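Local structure of polyketide biosynthesis cytochrome P450 PksS (Bacillus subtilis, 4YZR) at residues P8-F18 and W387-G395. The protein is a haem-dependent cytochrome P450 monooxygenase that acts on dihydrobacillaene in the biosynthesis of the antibiotic polyketide bacillaene. Residues are numbered along the deposited sequence; the frame is centred on the assembly and turned at random.
Sequences PHGKEFHHNPF and WRKNVFLRG
With CG opposite the backbone N (chi1 -175°) and a bend at chi2 (53°), Arg394 carries its guanidinium to the C-terminal end of helix 11-15; His14, its own CG also trans to N (chi1 -180°), swings its imidazole over to the backbone of Trp387 and Arg388. At a helix end the last carbonyls lack amide partners further along the helix, and a planar cation with several N-H groups suits them. Arg394 NH1 gives His14 O a 2.9 Å bond from within the guanidinium plane, and Arg394 NH2 adds weak bonds to His14 O and His15 O, both 3.1 Å. The flat group is sandwiched: Pro17 CD lies 3.3 Å above the centre of one face, while the Trp387 indole covers the other, its CD2 3.4 Å from the guanidinium plane and over its centre. The rigid proline ring also packs on one face of Phe13, whose edge meets Val391 O, with Phe13 CE2 at 3.2 Å. His14, with two ring nitrogens, reaches two waters: ND1 holds one shared with Asn390 N, NE2 another shared with Trp387 N. A third water joins His9 ND1 (2.7 Å) to Lys389 NZ, which donates to it. Thus a buried cation between two rings, together with bridging waters, joins the N-terminal helix to the loop before strand 400-402; the helix-end carbonyls probably stabilise the arginine's charge.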
ATOM      1  N   PRO A   8      11.540  -3.353  15.371  1.00 14.77           N
ATOM      2  CA  PRO A   8      10.400  -2.792  14.622  1.00 15.30           C
ATOM      3  C   PRO A   8       9.126  -2.729  15.423  1.00 16.56           C
ATOM      4  O   PRO A   8       8.257  -1.983  15.128  1.00 15.73           O
ATOM      5  CB  PRO A   8      10.193  -3.815  13.452  1.00 17.22           C
ATOM      6  CG  PRO A   8      10.880  -5.051  13.896  1.00 17.89           C
ATOM      7  CD  PRO A   8      12.097  -4.572  14.733  1.00 17.50           C
ATOM      8  N   HIS A   9       8.984  -3.521  16.524  1.00 13.89           N
ATOM      9  CA  HIS A   9       7.839  -3.468  17.405  1.00 16.13           C
ATOM     10  C   HIS A   9       8.104  -2.542  18.574  1.00 14.35           C
ATOM     11  O   HIS A   9       7.243  -2.510  19.469  1.00 17.41           O
ATOM     12  CB  HIS A   9       7.520  -4.875  17.897  1.00 16.60           C
ATOM     13  CG  HIS A   9       7.095  -5.756  16.788  1.00 19.94           C
ATOM     14  ND1 HIS A   9       5.903  -5.542  16.131  1.00 18.95           N
ATOM     15  CD2 HIS A   9       7.678  -6.834  16.213  1.00 23.14           C
ATOM     16  CE1 HIS A   9       5.752  -6.494  15.212  1.00 23.27           C
ATOM     17  NE2 HIS A   9       6.813  -7.260  15.224  1.00 25.20           N
ATOM     18  N   GLY A  10       9.148  -1.802  18.614  1.00 12.80           N
ATOM     19  CA  GLY A  10       9.492  -0.883  19.733  1.00 14.21           C
ATOM     20  C   GLY A  10       8.931   0.487  19.659  1.00 15.22           C
ATOM     21  O   GLY A  10       8.284   0.928  18.622  1.00 14.89           O
ATOM     22  N   LYS A  11       9.166   1.289  20.684  1.00 13.06           N
ATOM     23  CA  LYS A  11       8.525   2.552  20.764  1.00 12.76           C
ATOM     24  C   LYS A  11       9.080   3.538  19.673  1.00 12.79           C
ATOM     25  O   LYS A  11       8.295   4.321  19.164  1.00 12.79           O
ATOM     26  CB  LYS A  11       8.760   3.135  22.197  1.00 14.34           C
ATOM     27  CG  LYS A  11       8.019   4.401  22.467  1.00 15.48           C
ATOM     28  CD  LYS A  11       7.962   4.831  23.938  1.00 19.00           C
ATOM     29  CE  LYS A  11       7.007   5.966  24.102  1.00 19.70           C
ATOM     30  NZ  LYS A  11       6.710   6.277  25.530  1.00 24.52           N
ATOM     31  N   GLU A  12      10.365   3.554  19.516  1.00 13.36           N
ATOM     32  CA  GLU A  12      10.983   4.570  18.584  1.00 14.14           C
ATOM     33  C   GLU A  12      10.462   4.367  17.131  1.00 12.37           C
ATOM     34  O   GLU A  12      10.122   5.331  16.499  1.00 13.88           O
ATOM     35  CB  GLU A  12      12.467   4.452  18.600  1.00 18.66           C
ATOM     36  CG  GLU A  12      13.274   4.968  19.770  1.00 27.97           C
ATOM     37  CD  GLU A  12      14.740   5.235  19.346  1.00 43.06           C
ATOM     38  OE1 GLU A  12      15.049   5.283  18.100  1.00 40.59           O
ATOM     39  OE2 GLU A  12      15.602   5.412  20.241  1.00 57.83           O
ATOM     40  N   PHE A  13      10.364   3.113  16.738  1.00 12.03           N
ATOM     41  CA  PHE A  13       9.855   2.817  15.352  1.00 12.02           C
ATOM     42  C   PHE A  13       8.450   3.206  15.216  1.00 13.20           C
ATOM     43  O   PHE A  13       8.013   3.722  14.148  1.00 13.53           O
ATOM     44  CB  PHE A  13      10.093   1.389  14.995  1.00 13.15           C
ATOM     45  CG  PHE A  13       9.915   1.071  13.514  1.00 11.97           C
ATOM     46  CD1 PHE A  13      10.892   1.347  12.630  1.00 13.50           C
ATOM     47  CD2 PHE A  13       8.731   0.591  13.071  1.00 14.04           C
ATOM     48  CE1 PHE A  13      10.712   1.039  11.292  1.00 13.32           C
ATOM     49  CE2 PHE A  13       8.572   0.281  11.703  1.00 14.81           C
ATOM     50  CZ  PHE A  13       9.598   0.489  10.900  1.00 14.03           C
ATOM     51  N   HIS A  14       7.611   3.044  16.243  1.00 11.63           N
ATOM     52  CA  HIS A  14       6.258   3.503  16.199  1.00 11.51           C
ATOM     53  C   HIS A  14       6.120   5.033  16.214  1.00 12.06           C
ATOM     54  O   HIS A  14       5.255   5.626  15.551  1.00 14.48           O
ATOM     55  CB  HIS A  14       5.404   2.915  17.391  1.00 11.55           C
ATOM     56  CG  HIS A  14       4.024   3.386  17.333  1.00 12.45           C
ATOM     57  ND1 HIS A  14       3.170   2.934  16.366  1.00 14.06           N
ATOM     58  CD2 HIS A  14       3.347   4.349  17.998  1.00 14.98           C
ATOM     59  CE1 HIS A  14       2.009   3.560  16.467  1.00 14.63           C
ATOM     60  NE2 HIS A  14       2.068   4.388  17.454  1.00 16.63           N
ATOM     61  N   HIS A  15       7.016   5.690  16.901  1.00 11.46           N
ATOM     62  CA  HIS A  15       6.967   7.128  16.963  1.00 13.38           C
ATOM     63  C   HIS A  15       7.318   7.772  15.618  1.00 11.90           C
ATOM     64  O   HIS A  15       6.690   8.657  15.186  1.00 13.06           O
ATOM     65  CB  HIS A  15       7.899   7.641  18.051  1.00 15.02           C
ATOM     66  CG  HIS A  15       7.919   9.118  18.135  1.00 18.57           C
ATOM     67  ND1 HIS A  15       8.979   9.862  17.693  1.00 27.85           N
ATOM     68  CD2 HIS A  15       6.972   9.995  18.509  1.00 24.82           C
ATOM     69  CE1 HIS A  15       8.705  11.142  17.848  1.00 26.15           C
ATOM     70  NE2 HIS A  15       7.498  11.250  18.348  1.00 28.29           N
ATOM     71  N   ASN A  16       8.358   7.245  15.006  1.00 12.22           N
ATOM     72  CA  ASN A  16       8.833   7.781  13.675  1.00 12.91           C
ATOM     73  C   ASN A  16       9.715   6.746  13.044  1.00 11.69           C
ATOM     74  O   ASN A  16      10.905   6.701  13.282  1.00 11.87           O
ATOM     75  CB  ASN A  16       9.533   9.130  13.882  1.00 13.74           C
ATOM     76  CG  ASN A  16       9.863   9.780  12.576  1.00 17.18           C
ATOM     77  OD1 ASN A  16       9.877   9.113  11.577  1.00 15.97           O
ATOM     78  ND2 ASN A  16      10.263  11.009  12.581  1.00 21.12           N
ATOM     79  N   PRO A  17       9.134   5.980  12.123  1.00 10.70           N
ATOM     80  CA  PRO A  17       9.973   4.947  11.510  1.00 11.50           C
ATOM     81  C   PRO A  17      11.035   5.521  10.522  1.00 11.09           C
ATOM     82  O   PRO A  17      12.053   4.899  10.317  1.00 11.93           O
ATOM     83  CB  PRO A  17       8.947   4.050  10.811  1.00 11.30           C
ATOM     84  CG  PRO A  17       7.849   4.957  10.562  1.00 11.70           C
ATOM     85  CD  PRO A  17       7.752   5.820  11.756  1.00 12.47           C
ATOM     86  N   PHE A  18      10.733   6.700  10.050  1.00 12.22           N
ATOM     87  CA  PHE A  18      11.644   7.349   9.103  1.00 12.42           C
ATOM     88  C   PHE A  18      12.922   7.689   9.806  1.00 13.14           C
ATOM     89  O   PHE A  18      14.025   7.524   9.286  1.00 13.16           O
ATOM     90  CB  PHE A  18      11.046   8.531   8.450  1.00 12.78           C
ATOM     91  CG  PHE A  18       9.812   8.187   7.717  1.00 11.81           C
ATOM     92  CD1 PHE A  18       8.550   8.192   8.270  1.00 12.39           C
ATOM     93  CD2 PHE A  18       9.925   7.784   6.364  1.00 13.96           C
ATOM     94  CE1 PHE A  18       7.456   7.809   7.536  1.00 14.03           C
ATOM     95  CE2 PHE A  18       8.776   7.429   5.641  1.00 13.97           C
ATOM     96  CZ  PHE A  18       7.571   7.431   6.202  1.00 14.07           C
ATOM     97  N   TRP A 387      -0.901   7.338  15.313  1.00 12.58           N
ATOM     98  CA  TRP A 387      -0.559   6.401  14.274  1.00 11.57           C
ATOM     99  C   TRP A 387      -1.020   4.994  14.612  1.00 12.99           C
ATOM    100  O   TRP A 387      -0.964   4.586  15.820  1.00 14.02           O
ATOM    101  CB  TRP A 387       0.952   6.361  14.069  1.00 12.39           C
ATOM    102  CG  TRP A 387       1.475   7.583  13.515  1.00 12.21           C
ATOM    103  CD1 TRP A 387       1.994   8.639  14.194  1.00 14.39           C
ATOM    104  CD2 TRP A 387       1.477   7.987  12.129  1.00 12.34           C
ATOM    105  NE1 TRP A 387       2.320   9.654  13.329  1.00 14.78           N
ATOM    106  CE2 TRP A 387       2.058   9.270  12.061  1.00 12.23           C
ATOM    107  CE3 TRP A 387       1.133   7.352  10.945  1.00 11.41           C
ATOM    108  CZ2 TRP A 387       2.213   9.938  10.838  1.00 12.09           C
ATOM    109  CZ3 TRP A 387       1.272   8.020   9.758  1.00 12.61           C
ATOM    110  CH2 TRP A 387       1.714   9.280   9.738  1.00 13.54           C
ATOM    111  N   ARG A 388      -1.461   4.195  13.657  1.00 12.46           N
ATOM    112  CA  ARG A 388      -1.820   2.795  13.885  1.00 12.83           C
ATOM    113  C   ARG A 388      -0.562   1.977  14.166  1.00 13.62           C
ATOM    114  O   ARG A 388       0.543   2.318  13.766  1.00 14.60           O
ATOM    115  CB  ARG A 388      -2.472   2.228  12.668  1.00 14.84           C
ATOM    116  CG  ARG A 388      -3.817   2.922  12.446  1.00 17.96           C
ATOM    117  CD  ARG A 388      -4.461   2.548  11.149  1.00 25.20           C
ATOM    118  NE  ARG A 388      -5.033   1.213  11.154  1.00 29.34           N
ATOM    119  CZ  ARG A 388      -5.759   0.734  10.141  1.00 34.12           C
ATOM    120  NH1 ARG A 388      -5.935   1.423   9.006  1.00 35.86           N
ATOM    121  NH2 ARG A 388      -6.261  -0.483  10.234  1.00 40.46           N
ATOM    122  N   LYS A 389      -0.685   0.902  14.960  1.00 13.35           N
ATOM    123  CA  LYS A 389       0.360  -0.018  15.199  1.00 14.68           C
ATOM    124  C   LYS A 389       0.433  -0.949  14.021  1.00 16.95           C
ATOM    125  O   LYS A 389      -0.410  -1.766  13.818  1.00 18.10           O
ATOM    126  CB  LYS A 389       0.028  -0.775  16.453  1.00 17.68           C
ATOM    127  CG  LYS A 389       1.134  -1.745  16.942  1.00 21.16           C
ATOM    128  CD  LYS A 389       0.656  -2.653  18.128  1.00 22.56           C
ATOM    129  CE  LYS A 389       1.709  -3.679  18.547  1.00 26.47           C
ATOM    130  NZ  LYS A 389       3.096  -3.121  18.656  1.00 32.26           N
ATOM    131  N   ASN A 390       1.419  -0.787  13.235  1.00 17.63           N
ATOM    132  CA  ASN A 390       1.686  -1.659  12.072  1.00 16.43           C
ATOM    133  C   ASN A 390       3.116  -1.369  11.710  1.00 15.77           C
ATOM    134  O   ASN A 390       3.339  -0.156  11.385  1.00 19.02           O
ATOM    135  CB  ASN A 390       0.710  -1.390  10.917  1.00 17.76           C
ATOM    136  CG  ASN A 390       0.798  -2.433   9.788  1.00 15.88           C
ATOM    137  OD1 ASN A 390       1.869  -2.833   9.324  1.00 17.44           O
ATOM    138  ND2 ASN A 390      -0.360  -2.935   9.419  1.00 21.15           N
ATOM    139  N   VAL A 391       3.930  -2.395  11.639  1.00 15.68           N
ATOM    140  CA  VAL A 391       5.365  -2.345  11.335  1.00 19.47           C
ATOM    141  C   VAL A 391       5.564  -1.838   9.849  1.00 14.69           C
ATOM    142  O   VAL A 391       6.536  -1.112   9.596  1.00 15.73           O
ATOM    143  CB  VAL A 391       5.994  -3.860  11.409  1.00 20.05           C
ATOM    144  CG1 VAL A 391       7.358  -3.972  10.791  1.00 25.99           C
ATOM    145  CG2 VAL A 391       5.964  -4.467  12.806  1.00 24.43           C
ATOM    146  N   PHE A 392       4.790  -2.383   8.952  1.00 11.99           N
ATOM    147  CA  PHE A 392       5.051  -2.269   7.531  1.00 11.04           C
ATOM    148  C   PHE A 392       4.277  -1.156   6.964  1.00 10.29           C
ATOM    149  O   PHE A 392       4.775  -0.526   5.982  1.00 11.30           O
ATOM    150  CB  PHE A 392       4.719  -3.586   6.843  1.00 12.33           C
ATOM    151  CG  PHE A 392       5.537  -4.740   7.326  1.00 14.91           C
ATOM    152  CD1 PHE A 392       6.860  -4.905   6.908  1.00 15.11           C
ATOM    153  CD2 PHE A 392       5.047  -5.592   8.223  1.00 17.59           C
ATOM    154  CE1 PHE A 392       7.618  -5.968   7.365  1.00 17.99           C
ATOM    155  CE2 PHE A 392       5.809  -6.677   8.711  1.00 18.88           C
ATOM    156  CZ  PHE A 392       7.090  -6.795   8.292  1.00 19.00           C
ATOM    157  N   LEU A 393       3.058  -0.947   7.349  1.00 11.11           N
ATOM    158  CA  LEU A 393       2.155   0.072   6.793  1.00 11.53           C
ATOM    159  C   LEU A 393       2.035   1.271   7.697  1.00 13.02           C
ATOM    160  O   LEU A 393       1.360   1.114   8.815  1.00 16.83           O
ATOM    161  CB  LEU A 393       0.813  -0.541   6.573  1.00 13.55           C
ATOM    162  CG  LEU A 393       0.724  -1.903   5.877  1.00 14.78           C
ATOM    163  CD1 LEU A 393      -0.731  -2.432   5.757  1.00 18.18           C
ATOM    164  CD2 LEU A 393       1.472  -1.830   4.559  1.00 14.37           C
ATOM    165  N   ARG A 394       2.475   2.422   7.304  1.00 10.46           N
ATOM    166  CA  ARG A 394       2.531   3.617   8.124  1.00  9.90           C
ATOM    167  C   ARG A 394       1.282   4.408   7.892  1.00 10.49           C
ATOM    168  O   ARG A 394       1.144   5.072   6.875  1.00 11.77           O
ATOM    169  CB  ARG A 394       3.792   4.366   7.858  1.00 10.55           C
ATOM    170  CG  ARG A 394       4.062   5.578   8.714  1.00 11.52           C
ATOM    171  CD  ARG A 394       3.970   5.254  10.154  1.00 11.42           C
ATOM    172  NE  ARG A 394       4.388   6.364  10.964  1.00 11.85           N
ATOM    173  CZ  ARG A 394       4.478   6.298  12.314  1.00 12.07           C
ATOM    174  NH1 ARG A 394       4.206   5.160  12.928  1.00 13.19           N
ATOM    175  NH2 ARG A 394       4.903   7.368  12.959  1.00 13.47           N
ATOM    176  N   GLY A 395       0.354   4.354   8.827  1.00 10.47           N
ATOM    177  CA  GLY A 395      -0.977   4.930   8.643  1.00 10.10           C
ATOM    178  C   GLY A 395      -1.550   5.562   9.902  1.00 10.24           C
ATOM    179  O   GLY A 395      -1.333   5.069  10.995  1.00 10.95           O
TER
HETATM  180  O   HOH W   1       4.041  -3.567  16.271  1.00 23.73           O
HETATM  181  O   HOH W   2       3.859   0.923  14.425  1.00 17.74           O
HETATM  182  O   HOH W   3       0.781   6.898  17.790  1.00 19.91           O